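Local coordinates for uncharacterized protein BT_3980 with actin-like ATPase fold (PDB 3HRG) that is of unknown function but has the fold of actin-like ATPases and belongs to the DUF3822 family, at residues A[161-172]-A[199-209]. Residues are numbered along the deposited sequence; the frame is centred on the assembly and turned at random.
Sequences KKMYASVRKDAI and YLLYVWKQLEF
Met-163, a selenomethionine, holds CG trans to its backbone N (chi1 177°) and stays extended at chi2, which carries SE toward the helix that ends at 206; the bend at chi3 (-65°) then turns CE onto Val-203 and Trp-204. Met-163 CE lies 3.6 Å from Val-203 CG1 and also touches Trp-204 CE3, while Met-163 SE rests 3.9 Å from Leu-200 CD2. Met-163 SE also sits beside the indole edge, 5.4 Å from the centroid of the six-membered ring of Trp-204, a Met-aromatic contact. Leu-200 forks over two strands: CD2 packs on the methyl of Ala-165, and Leu-200 CG meets Ile-172 CD1 at 3.8 Å, the two side chains crossing at about a right angle. At the other end, Lys-161 runs extended beyond CG, its aliphatic part passing over one face of the Phe-209 ring; Lys-161 CB makes a CH-pi contact 4.0 Å from the centroid of that ring. The ring edge meets the backbone at Lys-162 C and Met-163 N. Lys-161 NZ reaches a water at 2.8 Å that in turn donates to Leu-207 O, linking Lys-161 to the carbonyl just beyond the helix. A Schellman motif, with Glu-208 at positive phi and Phe-209 N bonded to Trp-204 O, turns the chain so that the Phe-209 ring lies against Lys-161 to Met-163. An alanine at Phe-209 would remove the ring, and the lysine methylenes would probably lose their apolar support and the Met-163 backbone its edge contact. Helix segment 199-206 runs nearly antiparallel to strand 162-167, at 156°, with axes 10.7 Å apart. Strand 162-167 lies between strands 171-178 and 215-220 in a mixed five-stranded sheet of order 3-2-1-4-5, and helix 193-206 packs along one face, consistent with an RNase H-like half of an actin-like ATPase fold.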
loop_
_atom_site.group_PDB
_atom_site.type_symbol
_atom_site.label_atom_id
_atom_site.label_comp_id
_atom_site.label_asym_id
_atom_site.label_seq_id
_atom_site.Cartn_x
_atom_site.Cartn_y
_atom_site.Cartn_z
ATOM N N LYS A 161 6.481 17.822 11.121
ATOM C CA LYS A 161 5.399 16.885 10.787
ATOM C C LYS A 161 5.675 16.469 9.362
ATOM O O LYS A 161 6.306 17.206 8.582
ATOM C CB LYS A 161 4.006 17.485 10.886
ATOM C CG LYS A 161 3.635 17.971 12.268
ATOM C CD LYS A 161 2.215 18.485 12.298
ATOM C CE LYS A 161 1.850 19.068 13.648
ATOM N NZ LYS A 161 0.415 19.491 13.626
ATOM N N LYS A 162 5.192 15.297 8.985
ATOM C CA LYS A 162 5.501 14.786 7.662
ATOM C C LYS A 162 4.290 14.206 6.962
ATOM O O LYS A 162 3.448 13.555 7.583
ATOM C CB LYS A 162 6.636 13.761 7.775
ATOM C CG LYS A 162 7.978 14.426 8.224
ATOM C CD LYS A 162 9.000 13.452 8.555
ATOM C CE LYS A 162 10.220 14.081 9.185
ATOM N NZ LYS A 162 10.005 14.509 10.596
HETATM N N MSE A 163 4.206 14.499 5.671
HETATM C CA MSE A 163 3.172 13.957 4.815
HETATM C C MSE A 163 3.872 13.054 3.807
HETATM O O MSE A 163 4.767 13.524 3.077
HETATM C CB MSE A 163 2.433 15.075 4.042
HETATM C CG MSE A 163 1.403 14.514 3.089
HETATM SE SE MSE A 163 0.331 15.876 2.186
HETATM C CE MSE A 163 -0.571 16.606 3.690
ATOM N N TYR A 164 3.489 11.785 3.765
ATOM C CA TYR A 164 4.032 10.801 2.803
ATOM C C TYR A 164 2.907 10.503 1.831
ATOM O O TYR A 164 1.830 10.135 2.255
ATOM C CB TYR A 164 4.507 9.510 3.472
ATOM C CG TYR A 164 5.666 9.736 4.392
ATOM C CD1 TYR A 164 6.971 9.687 3.915
ATOM C CD2 TYR A 164 5.468 10.021 5.734
ATOM C CE1 TYR A 164 8.055 9.916 4.748
ATOM C CE2 TYR A 164 6.570 10.247 6.594
ATOM C CZ TYR A 164 7.840 10.213 6.088
ATOM O OH TYR A 164 8.920 10.418 6.914
ATOM N N ALA A 165 3.152 10.714 0.537
ATOM C CA ALA A 165 2.177 10.489 -0.511
ATOM C C ALA A 165 2.693 9.433 -1.473
ATOM O O ALA A 165 3.795 9.594 -2.039
ATOM C CB ALA A 165 1.902 11.809 -1.255
ATOM N N SER A 166 1.921 8.354 -1.626
ATOM C CA SER A 166 2.229 7.255 -2.518
ATOM C C SER A 166 1.287 7.443 -3.707
ATOM O O SER A 166 0.061 7.258 -3.611
ATOM C CB SER A 166 1.996 5.924 -1.858
ATOM O OG SER A 166 2.296 4.882 -2.742
ATOM N N VAL A 167 1.863 7.810 -4.829
ATOM C CA VAL A 167 1.096 8.107 -6.017
ATOM C C VAL A 167 0.907 6.852 -6.878
ATOM O O VAL A 167 1.876 6.156 -7.197
ATOM C CB VAL A 167 1.808 9.197 -6.812
ATOM C CG1 VAL A 167 1.026 9.528 -8.080
ATOM C CG2 VAL A 167 2.014 10.428 -5.932
ATOM N N ARG A 168 -0.341 6.541 -7.202
ATOM C CA ARG A 168 -0.681 5.429 -8.076
ATOM C C ARG A 168 -1.323 6.036 -9.320
ATOM O O ARG A 168 -1.575 7.232 -9.358
ATOM C CB ARG A 168 -1.567 4.387 -7.374
ATOM C CG ARG A 168 -0.823 3.757 -6.188
ATOM C CD ARG A 168 -1.592 2.671 -5.449
ATOM N NE ARG A 168 -2.757 3.162 -4.697
ATOM C CZ ARG A 168 -4.027 3.104 -5.094
ATOM N NH1 ARG A 168 -4.379 2.566 -6.261
ATOM N NH2 ARG A 168 -4.974 3.592 -4.295
ATOM N N LYS A 169 -1.546 5.211 -10.331
ATOM C CA LYS A 169 -2.076 5.722 -11.602
ATOM C C LYS A 169 -3.441 6.430 -11.460
ATOM O O LYS A 169 -3.605 7.514 -12.025
ATOM C CB LYS A 169 -2.129 4.627 -12.662
ATOM C CG LYS A 169 -2.316 5.164 -14.065
ATOM C CD LYS A 169 -2.224 4.050 -15.081
ATOM C CE LYS A 169 -2.371 4.579 -16.500
ATOM N NZ LYS A 169 -2.505 3.440 -17.467
ATOM N N ASP A 170 -4.357 5.875 -10.678
ATOM C CA ASP A 170 -5.698 6.479 -10.516
ATOM C C ASP A 170 -6.020 6.988 -9.092
ATOM O O ASP A 170 -7.158 7.359 -8.804
ATOM C CB ASP A 170 -6.751 5.475 -11.023
ATOM C CG ASP A 170 -6.585 5.142 -12.508
ATOM O OD1 ASP A 170 -6.049 5.977 -13.280
ATOM O OD2 ASP A 170 -7.012 4.045 -12.923
ATOM N N ALA A 171 -5.009 7.077 -8.227
ATOM C CA ALA A 171 -5.215 7.545 -6.882
ATOM C C ALA A 171 -3.931 7.950 -6.196
ATOM O O ALA A 171 -2.849 7.531 -6.596
ATOM C CB ALA A 171 -5.912 6.454 -6.039
ATOM N N ILE A 172 -4.082 8.749 -5.155
ATOM C CA ILE A 172 -2.965 9.169 -4.312
ATOM C C ILE A 172 -3.330 8.736 -2.868
ATOM O O ILE A 172 -4.464 8.964 -2.420
ATOM C CB ILE A 172 -2.678 10.668 -4.478
ATOM C CG1 ILE A 172 -1.314 11.032 -3.878
ATOM C CG2 ILE A 172 -3.874 11.530 -3.936
ATOM C CD1 ILE A 172 -0.784 12.387 -4.345
ATOM N N TYR A 199 -5.678 17.469 -3.793
ATOM C CA TYR A 199 -5.838 16.684 -2.557
ATOM C C TYR A 199 -4.678 16.829 -1.587
ATOM O O TYR A 199 -4.893 16.850 -0.387
ATOM C CB TYR A 199 -6.179 15.210 -2.862
ATOM C CG TYR A 199 -7.558 15.053 -3.459
ATOM C CD1 TYR A 199 -8.710 15.265 -2.682
ATOM C CD2 TYR A 199 -7.731 14.679 -4.784
ATOM C CE1 TYR A 199 -9.977 15.164 -3.234
ATOM C CE2 TYR A 199 -8.971 14.538 -5.333
ATOM C CZ TYR A 199 -10.103 14.792 -4.562
ATOM O OH TYR A 199 -11.328 14.644 -5.129
ATOM N N LEU A 200 -3.464 16.972 -2.090
ATOM C CA LEU A 200 -2.283 17.142 -1.247
ATOM C C LEU A 200 -2.416 18.436 -0.467
ATOM O O LEU A 200 -2.230 18.449 0.739
ATOM C CB LEU A 200 -1.014 17.159 -2.078
ATOM C CG LEU A 200 -0.566 15.809 -2.635
ATOM C CD1 LEU A 200 0.459 15.993 -3.734
ATOM C CD2 LEU A 200 -0.020 14.921 -1.529
ATOM N N LEU A 201 -2.823 19.513 -1.155
ATOM C CA LEU A 201 -3.000 20.799 -0.498
ATOM C C LEU A 201 -4.205 20.843 0.427
ATOM O O LEU A 201 -4.193 21.579 1.439
ATOM C CB LEU A 201 -3.050 21.943 -1.525
ATOM C CG LEU A 201 -1.758 22.111 -2.373
ATOM C CD1 LEU A 201 -1.886 23.252 -3.450
ATOM C CD2 LEU A 201 -0.536 22.338 -1.491
ATOM N N TYR A 202 -5.260 20.117 0.066
ATOM C CA TYR A 202 -6.446 20.037 0.910
ATOM C C TYR A 202 -6.048 19.431 2.266
ATOM O O TYR A 202 -6.380 19.968 3.315
ATOM C CB TYR A 202 -7.545 19.167 0.285
ATOM C CG TYR A 202 -8.744 19.098 1.170
ATOM C CD1 TYR A 202 -9.715 20.059 1.097
ATOM C CD2 TYR A 202 -8.885 18.089 2.118
ATOM C CE1 TYR A 202 -10.786 20.044 1.931
ATOM C CE2 TYR A 202 -9.974 18.072 2.978
ATOM C CZ TYR A 202 -10.914 19.051 2.865
ATOM O OH TYR A 202 -12.024 19.077 3.674
ATOM N N VAL A 203 -5.380 18.294 2.228
ATOM C CA VAL A 203 -4.975 17.633 3.468
ATOM C C VAL A 203 -3.967 18.490 4.253
ATOM O O VAL A 203 -4.002 18.544 5.458
ATOM C CB VAL A 203 -4.418 16.224 3.221
ATOM C CG1 VAL A 203 -3.898 15.606 4.539
ATOM C CG2 VAL A 203 -5.507 15.316 2.538
ATOM N N TRP A 204 -3.057 19.155 3.563
ATOM C CA TRP A 204 -2.096 20.006 4.224
ATOM C C TRP A 204 -2.814 21.063 5.065
ATOM O O TRP A 204 -2.427 21.345 6.201
ATOM C CB TRP A 204 -1.203 20.716 3.184
ATOM C CG TRP A 204 0.062 21.344 3.769
ATOM C CD1 TRP A 204 0.198 22.574 4.345
ATOM C CD2 TRP A 204 1.350 20.744 3.785
ATOM N NE1 TRP A 204 1.504 22.751 4.761
ATOM C CE2 TRP A 204 2.230 21.642 4.408
ATOM C CE3 TRP A 204 1.836 19.508 3.373
ATOM C CZ2 TRP A 204 3.576 21.339 4.623
ATOM C CZ3 TRP A 204 3.176 19.213 3.558
ATOM C CH2 TRP A 204 4.040 20.140 4.179
ATOM N N LYS A 205 -3.830 21.699 4.464
ATOM C CA LYS A 205 -4.588 22.757 5.141
ATOM C C LYS A 205 -5.452 22.165 6.257
ATOM O O LYS A 205 -5.528 22.735 7.344
ATOM C CB LYS A 205 -5.438 23.555 4.133
ATOM C CG LYS A 205 -6.191 24.789 4.687
ATOM C CD LYS A 205 -5.230 25.885 5.227
ATOM C CE LYS A 205 -5.946 27.090 5.834
ATOM N NZ LYS A 205 -6.830 26.726 6.960
ATOM N N GLN A 206 -6.071 21.012 6.000
ATOM C CA GLN A 206 -6.917 20.324 6.960
ATOM C C GLN A 206 -6.189 20.021 8.277
ATOM O O GLN A 206 -6.759 20.154 9.354
ATOM C CB GLN A 206 -7.383 18.985 6.375
ATOM C CG GLN A 206 -8.369 18.162 7.206
ATOM C CD GLN A 206 -8.583 16.720 6.694
ATOM O OE1 GLN A 206 -8.111 16.323 5.628
ATOM N NE2 GLN A 206 -9.253 15.929 7.489
ATOM N N LEU A 207 -4.943 19.576 8.153
ATOM C CA LEU A 207 -4.126 19.200 9.326
ATOM C C LEU A 207 -3.287 20.336 9.902
ATOM O O LEU A 207 -2.506 20.124 10.842
ATOM C CB LEU A 207 -3.248 18.028 8.913
ATOM C CG LEU A 207 -3.980 16.713 8.613
ATOM C CD1 LEU A 207 -2.987 15.599 8.244
ATOM C CD2 LEU A 207 -4.794 16.342 9.807
ATOM N N GLU A 208 -3.465 21.523 9.323
ATOM C CA GLU A 208 -2.786 22.761 9.682
ATOM C C GLU A 208 -1.267 22.585 9.644
ATOM O O GLU A 208 -0.573 23.035 10.556
ATOM C CB GLU A 208 -3.285 23.290 11.040
ATOM C CG GLU A 208 -4.832 23.387 11.108
ATOM C CD GLU A 208 -5.370 23.935 12.414
ATOM O OE1 GLU A 208 -4.753 24.813 13.051
ATOM O OE2 GLU A 208 -6.458 23.486 12.799
ATOM N N PHE A 209 -0.775 21.911 8.604
ATOM C CA PHE A 209 0.657 21.756 8.421
ATOM C C PHE A 209 1.279 23.133 8.152
ATOM O O PHE A 209 0.639 24.022 7.570
ATOM C CB PHE A 209 0.983 20.772 7.300
ATOM C CG PHE A 209 1.132 19.331 7.735
ATOM C CD1 PHE A 209 0.332 18.771 8.713
ATOM C CD2 PHE A 209 2.000 18.503 7.027
ATOM C CE1 PHE A 209 0.483 17.409 9.068
ATOM C CE2 PHE A 209 2.164 17.163 7.359
ATOM C CZ PHE A 209 1.379 16.596 8.357
HETATM O O HOH W 1 -1.593 18.193 12.213
#